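Uracil-DNA glycosylase (Nitratifractor salsuginis, PDB 5X3G) belongs to the uracil-DNA glycosylase family, with an alpha/beta fold built round a four-stranded parallel beta sheet. Local coordinates at residues L60-T65 with I88-I93; Y73-Q78 with V164-M169; V97-S102 with V149-E154. All blocks are in the same frame, centred on the assembly; numbering follows the deposited sequence.

Interaction 1 (L60-T65 with I88-I93)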
loop_
_atom_site.group_PDB
_atom_site.type_symbol
_atom_site.label_atom_id
_atom_site.label_comp_id
_atom_site.label_asym_id
_atom_site.label_seq_id
_atom_site.Cartn_x
_atom_site.Cartn_y
_atom_site.Cartn_z
ATOM N N LEU A 60 10.430 4.313 1.770
ATOM C CA LEU A 60 9.397 5.214 2.265
ATOM C C LEU A 60 8.606 5.860 1.131
ATOM O O LEU A 60 8.078 6.963 1.289
ATOM C CB LEU A 60 10.022 6.292 3.144
ATOM C CG LEU A 60 10.880 5.815 4.313
ATOM C CD1 LEU A 60 11.733 6.956 4.830
ATOM C CD2 LEU A 60 10.002 5.259 5.422
ATOM N N ALA A 61 8.517 5.181 -0.017
ATOM C CA ALA A 61 7.843 5.762 -1.175
ATOM C C ALA A 61 6.381 6.087 -0.886
ATOM O O ALA A 61 5.805 6.978 -1.525
ATOM C CB ALA A 61 7.943 4.818 -2.372
ATOM N N ALA A 62 5.768 5.381 0.068
ATOM C CA ALA A 62 4.387 5.666 0.435
ATOM C C ALA A 62 4.222 7.045 1.066
ATOM O O ALA A 62 3.105 7.574 1.092
ATOM C CB ALA A 62 3.868 4.591 1.387
ATOM N N PHE A 63 5.304 7.639 1.568
ATOM C CA PHE A 63 5.274 8.958 2.186
ATOM C C PHE A 63 5.781 10.060 1.263
ATOM O O PHE A 63 5.883 11.214 1.694
ATOM C CB PHE A 63 6.112 8.960 3.475
ATOM C CG PHE A 63 5.705 7.908 4.479
ATOM C CD1 PHE A 63 4.872 8.228 5.540
ATOM C CD2 PHE A 63 6.175 6.608 4.375
ATOM C CE1 PHE A 63 4.504 7.267 6.471
ATOM C CE2 PHE A 63 5.810 5.643 5.300
ATOM C CZ PHE A 63 4.975 5.974 6.348
ATOM N N SER A 64 6.100 9.737 0.008
ATOM C CA SER A 64 6.810 10.667 -0.862
ATOM C C SER A 64 5.902 11.683 -1.544
ATOM O O SER A 64 6.412 12.574 -2.234
ATOM C CB SER A 64 7.594 9.891 -1.924
ATOM O OG SER A 64 6.728 9.126 -2.743
ATOM N N THR A 65 4.586 11.576 -1.382
ATOM C CA THR A 65 3.677 12.541 -1.986
ATOM C C THR A 65 2.717 13.093 -0.941
ATOM O O THR A 65 2.606 14.313 -0.771
ATOM C CB THR A 65 2.898 11.907 -3.138
ATOM O OG1 THR A 65 3.813 11.310 -4.063
ATOM C CG2 THR A 65 2.074 12.962 -3.860
ATOM N N ILE A 88 8.206 -1.819 -4.716
ATOM C CA ILE A 88 8.535 -0.442 -5.066
ATOM C C ILE A 88 8.141 0.514 -3.948
ATOM O O ILE A 88 7.983 1.717 -4.179
ATOM C CB ILE A 88 7.864 -0.030 -6.391
ATOM C CG1 ILE A 88 6.341 -0.123 -6.278
ATOM C CG2 ILE A 88 8.376 -0.880 -7.548
ATOM C CD1 ILE A 88 5.617 0.485 -7.461
ATOM N N GLY A 89 7.978 -0.004 -2.733
ATOM C CA GLY A 89 7.756 0.844 -1.578
ATOM C C GLY A 89 6.315 1.189 -1.279
ATOM O O GLY A 89 6.064 2.077 -0.454
ATOM N N TYR A 90 5.361 0.519 -1.922
ATOM C CA TYR A 90 3.941 0.719 -1.678
ATOM C C TYR A 90 3.292 -0.608 -1.329
ATOM O O TYR A 90 3.601 -1.637 -1.937
ATOM C CB TYR A 90 3.222 1.300 -2.902
ATOM C CG TYR A 90 3.697 2.662 -3.340
ATOM C CD1 TYR A 90 3.224 3.812 -2.728
ATOM C CD2 TYR A 90 4.597 2.798 -4.388
ATOM C CE1 TYR A 90 3.647 5.064 -3.134
ATOM C CE2 TYR A 90 5.028 4.045 -4.804
ATOM C CZ TYR A 90 4.549 5.175 -4.172
ATOM O OH TYR A 90 4.971 6.418 -4.585
ATOM N N ALA A 91 2.388 -0.578 -0.358
ATOM C CA ALA A 91 1.490 -1.705 -0.173
ATOM C C ALA A 91 0.614 -1.869 -1.409
ATOM O O ALA A 91 0.262 -0.894 -2.082
ATOM C CB ALA A 91 0.622 -1.502 1.071
ATOM N N PHE A 92 0.312 -3.126 -1.735
ATOM C CA PHE A 92 -0.684 -3.489 -2.738
ATOM C C PHE A 92 -0.235 -3.226 -4.173
ATOM O O PHE A 92 -0.619 -3.971 -5.080
ATOM C CB PHE A 92 -2.005 -2.763 -2.464
ATOM C CG PHE A 92 -3.205 -3.467 -3.023
ATOM C CD1 PHE A 92 -3.320 -4.842 -2.910
ATOM C CD2 PHE A 92 -4.217 -2.762 -3.651
ATOM C CE1 PHE A 92 -4.416 -5.503 -3.417
ATOM C CE2 PHE A 92 -5.319 -3.419 -4.163
ATOM C CZ PHE A 92 -5.419 -4.792 -4.044
ATOM N N ILE A 93 0.566 -2.189 -4.403
ATOM C CA ILE A 93 0.972 -1.827 -5.759
ATOM C C ILE A 93 2.123 -2.723 -6.194
ATOM O O ILE A 93 3.221 -2.663 -5.630
ATOM C CB ILE A 93 1.369 -0.349 -5.848
ATOM C CG1 ILE A 93 0.243 0.540 -5.328
ATOM C CG2 ILE A 93 1.686 0.022 -7.284
ATOM C CD1 ILE A 93 -1.054 0.407 -6.100
#
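Ala61 and Tyr90 carry most of the apolar contact. Ala61 CB sits over one face of the Tyr90 ring, 3.8 Å above its plane and shifted toward the rim. This is a CH-pi contact, with Ala61 CB 4.2 Å from the ring centroid and 25° off the ring normal. Tyr90 CG stands beside its own backbone N (chi1 -62°), which brings a face of the ring to Ala61 CB. Ala62 CB adds a looser contact, 4.2 Å from Tyr90 CD1. Within its own segment, Ile88 CG1 lies in plane at the ring edge.

Backbone atoms complete the apposition. Ala61 CB is 3.6 Å from Ile88 O and also touches Gly89 O. Gly89 has a left-handed backbone and brings its main chain close to Ala61.

The polar part centres on Ala61 O. Ser64 OG donates to it at 2.6 Å, and Ser64 N adds a longer bond of 3.2 Å to the same Ala61 O. Tyr90 OH also lies 3.2 Å from Ala61 O. Beyond the segments, Arg156 and Glu160 of helix 152-161 touch Tyr90.

The two bonds from Ser64 hold the Ala61 carbonyl in place within the turn. The contact across the segments rests largely on close apolar fit, with the tyrosine hydroxyl brought to the polar end of that turn.

Interaction 2 (Y73-Q78 with V164-M169)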
loop_
_atom_site.group_PDB
_atom_site.type_symbol
_atom_site.label_atom_id
_atom_site.label_comp_id
_atom_site.label_asym_id
_atom_site.label_seq_id
_atom_site.Cartn_x
_atom_site.Cartn_y
_atom_site.Cartn_z
ATOM N N TYR A 73 -6.881 7.558 4.830
ATOM C CA TYR A 73 -6.923 6.121 5.036
ATOM C C TYR A 73 -5.501 5.592 5.119
ATOM O O TYR A 73 -4.572 6.170 4.548
ATOM C CB TYR A 73 -7.654 5.393 3.901
ATOM C CG TYR A 73 -9.106 5.771 3.714
ATOM C CD1 TYR A 73 -10.114 5.112 4.407
ATOM C CD2 TYR A 73 -9.469 6.776 2.829
ATOM C CE1 TYR A 73 -11.443 5.452 4.230
ATOM C CE2 TYR A 73 -10.793 7.122 2.645
ATOM C CZ TYR A 73 -11.775 6.460 3.345
ATOM O OH TYR A 73 -13.093 6.805 3.160
ATOM N N ILE A 74 -5.338 4.478 5.825
ATOM C CA ILE A 74 -4.086 3.729 5.844
ATOM C C ILE A 74 -4.423 2.301 5.447
ATOM O O ILE A 74 -4.974 1.542 6.253
ATOM C CB ILE A 74 -3.391 3.767 7.212
ATOM C CG1 ILE A 74 -3.179 5.212 7.668
ATOM C CG2 ILE A 74 -2.064 3.021 7.154
ATOM C CD1 ILE A 74 -2.363 5.327 8.935
ATOM N N LEU A 75 -4.102 1.936 4.211
ATOM C CA LEU A 75 -4.358 0.601 3.688
ATOM C C LEU A 75 -3.121 -0.257 3.915
ATOM O O LEU A 75 -2.033 0.080 3.433
ATOM C CB LEU A 75 -4.714 0.675 2.202
ATOM C CG LEU A 75 -5.302 -0.559 1.511
ATOM C CD1 LEU A 75 -6.038 -0.105 0.272
ATOM C CD2 LEU A 75 -4.229 -1.569 1.133
ATOM N N PHE A 76 -3.289 -1.369 4.624
ATOM C CA PHE A 76 -2.152 -2.165 5.062
ATOM C C PHE A 76 -1.822 -3.297 4.098
ATOM O O PHE A 76 -2.697 -3.874 3.448
ATOM C CB PHE A 76 -2.402 -2.753 6.452
ATOM C CG PHE A 76 -2.182 -1.781 7.577
ATOM C CD1 PHE A 76 -0.915 -1.577 8.097
ATOM C CD2 PHE A 76 -3.246 -1.083 8.128
ATOM C CE1 PHE A 76 -0.708 -0.690 9.140
ATOM C CE2 PHE A 76 -3.046 -0.193 9.172
ATOM C CZ PHE A 76 -1.773 0.004 9.677
ATOM N N GLY A 77 -0.521 -3.593 4.009
ATOM C CA GLY A 77 -0.051 -4.865 3.515
ATOM C C GLY A 77 0.903 -5.474 4.528
ATOM O O GLY A 77 1.218 -4.867 5.552
ATOM N N GLN A 78 1.353 -6.692 4.231
ATOM C CA GLN A 78 2.283 -7.375 5.125
ATOM C C GLN A 78 3.698 -6.835 4.971
ATOM O O GLN A 78 4.227 -6.180 5.874
ATOM C CB GLN A 78 2.266 -8.884 4.873
ATOM C CG GLN A 78 1.143 -9.610 5.584
ATOM C CD GLN A 78 1.398 -9.729 7.075
ATOM O OE1 GLN A 78 1.045 -8.841 7.852
ATOM N NE2 GLN A 78 2.026 -10.827 7.480
ATOM N N VAL A 164 -4.911 7.860 0.628
ATOM C CA VAL A 164 -4.626 6.515 1.108
ATOM C C VAL A 164 -3.121 6.354 1.242
ATOM O O VAL A 164 -2.383 6.451 0.254
ATOM C CB VAL A 164 -5.219 5.449 0.175
ATOM C CG1 VAL A 164 -4.798 4.049 0.616
ATOM C CG2 VAL A 164 -6.734 5.575 0.152
ATOM N N LEU A 165 -2.668 6.123 2.470
ATOM C CA LEU A 165 -1.287 5.751 2.746
ATOM C C LEU A 165 -1.160 4.240 2.603
ATOM O O LEU A 165 -1.755 3.487 3.384
ATOM C CB LEU A 165 -0.873 6.196 4.151
ATOM C CG LEU A 165 0.563 5.896 4.591
ATOM C CD1 LEU A 165 1.564 6.714 3.797
ATOM C CD2 LEU A 165 0.718 6.146 6.081
ATOM N N LEU A 166 -0.406 3.803 1.595
ATOM C CA LEU A 166 -0.243 2.381 1.293
ATOM C C LEU A 166 0.917 1.845 2.122
ATOM O O LEU A 166 2.072 1.849 1.694
ATOM C CB LEU A 166 -0.021 2.190 -0.201
ATOM C CG LEU A 166 -1.175 2.673 -1.077
ATOM C CD1 LEU A 166 -0.722 2.854 -2.523
ATOM C CD2 LEU A 166 -2.344 1.701 -0.999
ATOM N N LEU A 167 0.600 1.348 3.316
ATOM C CA LEU A 167 1.596 1.073 4.346
ATOM C C LEU A 167 1.737 -0.429 4.569
ATOM O O LEU A 167 0.777 -1.092 4.973
ATOM C CB LEU A 167 1.211 1.774 5.649
ATOM C CG LEU A 167 2.139 1.569 6.846
ATOM C CD1 LEU A 167 3.546 2.047 6.522
ATOM C CD2 LEU A 167 1.582 2.279 8.069
ATOM N N ASN A 168 2.933 -0.955 4.314
ATOM C CA ASN A 168 3.271 -2.334 4.648
ATOM C C ASN A 168 3.703 -2.431 6.108
ATOM O O ASN A 168 4.270 -1.489 6.667
ATOM C CB ASN A 168 4.387 -2.859 3.740
ATOM C CG ASN A 168 3.867 -3.403 2.420
ATOM O OD1 ASN A 168 2.795 -3.999 2.362
ATOM N ND2 ASN A 168 4.624 -3.189 1.354
HETATM N N MSE A 169 3.429 -3.582 6.721
HETATM C CA MSE A 169 3.760 -3.805 8.133
HETATM C C MSE A 169 5.268 -3.773 8.361
HETATM O O MSE A 169 5.741 -3.254 9.374
HETATM C CB MSE A 169 3.180 -5.132 8.625
HETATM C CG MSE A 169 1.666 -5.152 8.690
HETATM SE SE MSE A 169 0.989 -3.915 10.033
HETATM C CE MSE A 169 0.108 -5.206 11.199
#
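Strands 73-77 and 164-168 run parallel, with 25° between their directions and 4.4 Å between their axes at closest approach. Tyr73 pairs with Val164, and the register holds through to Gly77 with Asn168. The ladder starts with Leu165 N to Tyr73 O at 2.8 Å. It continues with Leu75 N to Leu165 O, Leu167 N to Leu75 O and Gly77 N to Leu167 O. Met169 N then bonds to Gly77 O at 2.8 Å.

On one face, Ile74 CG2 lies against Leu167 CB at 3.8 Å, and Leu167 CD2 runs beside Phe76 CE1. Ile74 CG2 also sits over a face of the Phe76 ring. Selenomethionine Met169 bends back at chi2 and chi3, placing SE 3.6 Å from Phe76 CD1 in an oblique Met-aromatic contact. On the other face, Leu75 CB meets Val164 CG1 at 3.7 Å. At the end of this face, Asn168 OD1 comes to 3.2 Å from Gly77 CA.

Helix 179-196 packs on Ile74 and Leu167, while Phe159 of helix 152-161 packs on Leu75, Val164 and Leu166. The ladder satisfies main-chain groups that the two strands turn to each other. Mostly apolar side chains line both faces, as in an alpha/beta sheet with helices on its two sides.

Interaction 3 (V97-S102 with V149-E154)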
loop_
_atom_site.group_PDB
_atom_site.type_symbol
_atom_site.label_atom_id
_atom_site.label_comp_id
_atom_site.label_asym_id
_atom_site.label_seq_id
_atom_site.Cartn_x
_atom_site.Cartn_y
_atom_site.Cartn_z
ATOM N N VAL A 97 3.489 -4.604 -12.762
ATOM C CA VAL A 97 2.398 -4.153 -13.613
ATOM C C VAL A 97 2.697 -2.745 -14.100
ATOM O O VAL A 97 3.031 -1.855 -13.309
ATOM C CB VAL A 97 1.061 -4.200 -12.858
ATOM C CG1 VAL A 97 -0.073 -3.829 -13.791
ATOM C CG2 VAL A 97 0.836 -5.576 -12.243
ATOM N N ARG A 98 2.582 -2.541 -15.409
ATOM C CA ARG A 98 2.648 -1.206 -15.979
ATOM C C ARG A 98 1.313 -0.881 -16.632
ATOM O O ARG A 98 0.497 -0.153 -16.057
ATOM C CB ARG A 98 3.805 -1.102 -16.972
ATOM C CG ARG A 98 5.163 -1.009 -16.292
ATOM C CD ARG A 98 6.297 -0.998 -17.293
ATOM N NE ARG A 98 6.396 -2.266 -18.010
ATOM C CZ ARG A 98 7.371 -2.567 -18.860
ATOM N NH1 ARG A 98 8.338 -1.690 -19.093
ATOM N NH2 ARG A 98 7.385 -3.743 -19.470
ATOM N N GLU A 99 1.068 -1.435 -17.816
ATOM C CA GLU A 99 -0.214 -1.240 -18.476
ATOM C C GLU A 99 -1.304 -2.031 -17.762
ATOM O O GLU A 99 -1.106 -3.186 -17.377
ATOM C CB GLU A 99 -0.136 -1.660 -19.945
ATOM C CG GLU A 99 0.710 -0.746 -20.836
ATOM C CD GLU A 99 2.190 -0.818 -20.518
ATOM O OE1 GLU A 99 2.683 -1.930 -20.231
ATOM O OE2 GLU A 99 2.862 0.235 -20.549
ATOM N N ILE A 100 -2.463 -1.396 -17.582
ATOM C CA ILE A 100 -3.575 -2.062 -16.913
ATOM C C ILE A 100 -4.339 -2.949 -17.885
ATOM O O ILE A 100 -4.703 -4.083 -17.554
ATOM C CB ILE A 100 -4.502 -1.023 -16.255
ATOM C CG1 ILE A 100 -3.748 -0.214 -15.198
ATOM C CG2 ILE A 100 -5.727 -1.703 -15.648
ATOM C CD1 ILE A 100 -3.246 -1.040 -14.035
ATOM N N PHE A 101 -4.586 -2.456 -19.093
ATOM C CA PHE A 101 -5.439 -3.127 -20.059
ATOM C C PHE A 101 -4.631 -3.616 -21.255
ATOM O O PHE A 101 -3.482 -3.223 -21.479
ATOM C CB PHE A 101 -6.562 -2.195 -20.527
ATOM C CG PHE A 101 -7.480 -1.752 -19.424
ATOM C CD1 PHE A 101 -8.471 -2.594 -18.947
ATOM C CD2 PHE A 101 -7.349 -0.495 -18.858
ATOM C CE1 PHE A 101 -9.315 -2.189 -17.927
ATOM C CE2 PHE A 101 -8.191 -0.086 -17.837
ATOM C CZ PHE A 101 -9.176 -0.935 -17.373
ATOM N N SER A 102 -5.264 -4.494 -22.022
ATOM C CA SER A 102 -4.742 -5.009 -23.278
ATOM C C SER A 102 -5.892 -5.036 -24.276
ATOM O O SER A 102 -7.048 -4.837 -23.879
ATOM C CB SER A 102 -4.137 -6.402 -23.083
ATOM O OG SER A 102 -5.147 -7.396 -23.072
ATOM N N VAL A 149 -7.941 5.022 -16.216
ATOM C CA VAL A 149 -6.486 4.979 -16.167
ATOM C C VAL A 149 -5.968 3.940 -17.157
ATOM O O VAL A 149 -6.672 3.001 -17.553
ATOM C CB VAL A 149 -5.977 4.671 -14.749
ATOM C CG1 VAL A 149 -6.363 5.781 -13.786
ATOM C CG2 VAL A 149 -6.508 3.328 -14.270
ATOM N N SER A 150 -4.715 4.119 -17.567
ATOM C CA SER A 150 -4.036 3.149 -18.409
ATOM C C SER A 150 -2.795 2.553 -17.765
ATOM O O SER A 150 -2.266 1.567 -18.287
ATOM C CB SER A 150 -3.638 3.784 -19.752
ATOM O OG SER A 150 -2.556 4.686 -19.588
ATOM N N GLN A 151 -2.323 3.107 -16.649
ATOM C CA GLN A 151 -1.063 2.705 -16.043
ATOM C C GLN A 151 -1.256 2.460 -14.551
ATOM O O GLN A 151 -2.018 3.165 -13.886
ATOM C CB GLN A 151 0.017 3.779 -16.276
ATOM C CG GLN A 151 0.485 3.879 -17.722
ATOM C CD GLN A 151 1.385 2.726 -18.118
ATOM O OE1 GLN A 151 2.277 2.333 -17.366
ATOM N NE2 GLN A 151 1.148 2.170 -19.299
HETATM N N MSE A 152 -0.561 1.446 -14.036
HETATM C CA MSE A 152 -0.578 1.132 -12.606
HETATM C C MSE A 152 -0.060 2.310 -11.785
HETATM O O MSE A 152 -0.519 2.552 -10.662
HETATM C CB MSE A 152 0.248 -0.132 -12.342
HETATM C CG MSE A 152 0.570 -0.422 -10.892
HETATM SE SE MSE A 152 -1.011 -0.899 -9.861
HETATM C CE MSE A 152 -1.357 -2.668 -10.604
ATOM N N ARG A 153 0.895 3.045 -12.362
ATOM C CA ARG A 153 1.354 4.284 -11.741
ATOM C C ARG A 153 0.184 5.211 -11.440
ATOM O O ARG A 153 0.127 5.825 -10.368
ATOM C CB ARG A 153 2.366 4.992 -12.645
ATOM C CG ARG A 153 3.018 6.208 -11.994
ATOM C CD ARG A 153 3.387 7.308 -12.991
ATOM N NE ARG A 153 3.577 6.829 -14.358
ATOM C CZ ARG A 153 2.846 7.223 -15.397
ATOM N NH1 ARG A 153 1.871 8.108 -15.230
ATOM N NH2 ARG A 153 3.092 6.736 -16.607
ATOM N N GLU A 154 -0.767 5.313 -12.374
ATOM C CA GLU A 154 -1.901 6.217 -12.200
ATOM C C GLU A 154 -2.901 5.689 -11.179
ATOM O O GLU A 154 -3.584 6.483 -10.522
ATOM C CB GLU A 154 -2.590 6.450 -13.544
ATOM C CG GLU A 154 -1.638 6.809 -14.671
ATOM C CD GLU A 154 -2.335 6.897 -16.012
ATOM O OE1 GLU A 154 -3.187 6.031 -16.299
ATOM O OE2 GLU A 154 -2.035 7.836 -16.779
HETATM O O HOH W 1 -3.792 -0.079 -20.054
#
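Gln151 reaches across to Glu99 with a side chain bent at chi2 (-74°). Its CB lies 4.0 Å from Arg98 O. Further out, Gln151 CD is 3.7 Å from Arg98 O. Gln151 OE1 comes near Arg98 CB and also Arg98 O, though Gln151 OE1 and Arg98 O are both acceptors and do not bond. At the tip, Gln151 NE2 donates to Glu99 OE2 at 2.9 Å in a nearly straight bond. Glu99 OE2 lies near the Gln151 amide plane, but NE2 meets it from above the carboxylate plane; the two planes are 64° apart. Both residues also touch a crystal neighbour, which may influence the pair.

Below this pair the backbones bridge once. Met152 N bonds to Arg98 O at 2.8 Å, and Ile100 N bonds to Ser150 O at 3.1 Å. A water accepts from Phe101 N and donates to Ser150 O. Deeper in, the CE atom of selenomethionine Met152 lies 3.6 Å from Val97 CG1, and Ile100 CD1 packs near Met152 CB.

Glu154 OE1 accepts from Ser150 N at 2.8 Å and from Gln151 N at 3.1 Å. Gln151 is the N-cap of helix 152-161, so the bond from its N to Glu154 is the backbone-to-side-chain half of a capping box, at a helix start tied to a neighbouring loop.

Overall arrangement
From the N terminus, residues 60-65 come first, ahead of strand 73-77. Interaction 1 closes its loop at 88-93, in the loop that follows that strand. Interaction 2 closes much later, at 164-169, so the two cross. Interaction 3 opens at 97-102 and closes at 149-154. It follows interaction 1 in series and is nested within the loop of interaction 2. Helix 152-161 starts in interaction 3 and leads into strand 164-168. Ala91 N probably bonds to Leu166 O, joining interaction 1 to the edge of the sheet. Ile93 packs on Met152, linking interaction 1 to interaction 3, while interactions 2 and 3 do not touch.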